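Long-range contact in dihydrolipoyl dehydrogenase (PDB 6UZI), which probably oxidises dihydrolipoyl groups carried on protein lysines, passing the electrons through a redox-active disulfide and FAD to NAD(+): residues T244-V249 with V256-K261. Sequence-based numbering, arbitrary orientation.
With EDO (1,2-ethanediol), chain I.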
loop_
_atom_site.group_PDB
_atom_site.type_symbol
_atom_site.label_atom_id
_atom_site.label_comp_id
_atom_site.label_asym_id
_atom_site.label_seq_id
_atom_site.Cartn_x
_atom_site.Cartn_y
_atom_site.Cartn_z
ATOM N N THR A 244 -10.193 -31.164 12.824
ATOM C CA THR A 244 -11.512 -31.681 13.167
ATOM C C THR A 244 -12.181 -32.174 11.893
ATOM O O THR A 244 -12.372 -31.400 10.951
ATOM C CB THR A 244 -12.353 -30.597 13.852
ATOM O OG1 THR A 244 -11.644 -30.108 14.994
ATOM C CG2 THR A 244 -13.671 -31.154 14.318
ATOM N N ALA A 245 -12.540 -33.453 11.865
ATOM C CA ALA A 245 -13.064 -34.095 10.665
ATOM C C ALA A 245 -14.585 -34.084 10.724
ATOM O O ALA A 245 -15.187 -34.809 11.518
ATOM C CB ALA A 245 -12.530 -35.520 10.537
ATOM N N VAL A 246 -15.198 -33.251 9.879
ATOM C CA VAL A 246 -16.649 -33.144 9.822
ATOM C C VAL A 246 -17.215 -34.395 9.176
ATOM O O VAL A 246 -16.649 -34.927 8.212
ATOM C CB VAL A 246 -17.078 -31.883 9.051
ATOM C CG1 VAL A 246 -18.589 -31.820 8.927
ATOM C CG2 VAL A 246 -16.550 -30.636 9.722
ATOM N N SER A 247 -18.317 -34.896 9.732
ATOM C CA SER A 247 -19.005 -36.042 9.177
ATOM C C SER A 247 -20.459 -35.767 8.829
ATOM O O SER A 247 -21.101 -36.624 8.205
ATOM C CB SER A 247 -18.942 -37.222 10.157
ATOM O OG SER A 247 -19.518 -36.871 11.409
ATOM N N GLY A 248 -20.995 -34.603 9.182
ATOM C CA GLY A 248 -22.384 -34.315 8.889
ATOM C C GLY A 248 -22.699 -32.847 9.027
ATOM O O GLY A 248 -22.128 -32.149 9.870
ATOM N N VAL A 249 -23.611 -32.374 8.176
ATOM C CA VAL A 249 -24.146 -31.014 8.214
ATOM C C VAL A 249 -25.653 -31.096 7.980
ATOM O O VAL A 249 -26.088 -31.358 6.854
ATOM C CB VAL A 249 -23.498 -30.100 7.172
ATOM C CG1 VAL A 249 -24.178 -28.745 7.186
ATOM C CG2 VAL A 249 -21.991 -29.974 7.407
ATOM N N VAL A 256 -28.336 -24.979 11.589
ATOM C CA VAL A 256 -27.449 -25.943 10.958
ATOM C C VAL A 256 -26.614 -26.594 12.051
ATOM O O VAL A 256 -26.072 -25.899 12.918
ATOM C CB VAL A 256 -26.553 -25.282 9.901
ATOM C CG1 VAL A 256 -25.686 -26.324 9.250
ATOM C CG2 VAL A 256 -27.408 -24.551 8.866
ATOM N N LYS A 257 -26.530 -27.919 12.021
ATOM C CA LYS A 257 -25.775 -28.690 13.002
ATOM C C LYS A 257 -24.626 -29.397 12.296
ATOM O O LYS A 257 -24.851 -30.212 11.394
ATOM C CB LYS A 257 -26.688 -29.688 13.720
ATOM C CG LYS A 257 -26.028 -30.419 14.870
ATOM C CD LYS A 257 -27.054 -31.094 15.753
ATOM C CE LYS A 257 -26.794 -32.585 15.869
ATOM N NZ LYS A 257 -27.618 -33.157 16.964
ATOM N N VAL A 258 -23.400 -29.107 12.716
ATOM C CA VAL A 258 -22.200 -29.693 12.128
ATOM C C VAL A 258 -21.642 -30.695 13.127
ATOM O O VAL A 258 -21.283 -30.321 14.248
ATOM C CB VAL A 258 -21.160 -28.612 11.784
ATOM C CG1 VAL A 258 -19.865 -29.227 11.285
ATOM C CG2 VAL A 258 -21.719 -27.632 10.771
ATOM N N THR A 259 -21.583 -31.968 12.735
ATOM C CA THR A 259 -21.055 -33.024 13.591
ATOM C C THR A 259 -19.696 -33.470 13.068
ATOM O O THR A 259 -19.500 -33.575 11.854
ATOM C CB THR A 259 -22.009 -34.230 13.687
ATOM O OG1 THR A 259 -22.300 -34.751 12.382
ATOM C CG2 THR A 259 -23.299 -33.844 14.381
ATOM N N ALA A 260 -18.759 -33.718 13.985
ATOM C CA ALA A 260 -17.382 -34.020 13.609
ATOM C C ALA A 260 -16.676 -34.743 14.753
ATOM O O ALA A 260 -17.227 -34.924 15.840
ATOM C CB ALA A 260 -16.630 -32.735 13.237
ATOM N N LYS A 261 -15.424 -35.128 14.504
ATOM C CA LYS A 261 -14.559 -35.708 15.523
ATOM C C LYS A 261 -13.244 -34.941 15.521
ATOM O O LYS A 261 -12.750 -34.547 14.461
ATOM C CB LYS A 261 -14.320 -37.205 15.297
ATOM C CG LYS A 261 -15.518 -38.061 15.652
ATOM C CD LYS A 261 -15.197 -39.545 15.593
ATOM C CE LYS A 261 -16.406 -40.407 15.960
ATOM N NZ LYS A 261 -16.776 -40.306 17.404
HETATM C C1 EDO I . -14.449 -33.709 6.290
HETATM O O1 EDO I . -14.160 -34.571 5.184
HETATM C C2 EDO I . -13.204 -32.896 6.642
HETATM O O2 EDO I . -13.511 -31.883 7.617
#
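Val258 sits between Val246 and Val249 on one face of the antiparallel hairpin formed by strands 245-252 and 255-261. Its CG1 lies 3.7 Å from Val246 CG1, while its CG2 lies alongside Val249 CG2, the two side chains pointing the same way. With CG1 anti to the backbone N (chi1 175°), Val249 extends that methyl to 3.5 Å from Val256 CG1. Where the strands come closest, 4.0 Å from Val246 CA to Ala260 CA, the small Ala260 methyl nestles against the Val246 backbone, with Thr244 CG2 on its flank. Val258 packs on Ile186 and Ile188 of strand 184-188, and Val246 on Val211 of strand 207-211, so this face lies against the parallel sheet of the probable NAD-binding domain. Val246 N, turned away from the partner strand, donates to O2 of a 1,2-ethanediol, probably from the crystallisation liquor (3.1 Å). Between the Val246-Ala260 and Gly248-Thr259 pairs lies a classic beta bulge. Thr259 O receives both Ser247 N at 2.8 Å, nearly straight, and Gly248 N at 3.2 Å, more bent; Gly248 O takes Thr259 N in return. Thr259 OG1 lies 3.5 Å from the bare Gly248 CA. A doubly bonded carbonyl thus absorbs the extra residue: backbone groups do the polar work, while Val246, Val249, Val258 and Ala260 make apolar contacts.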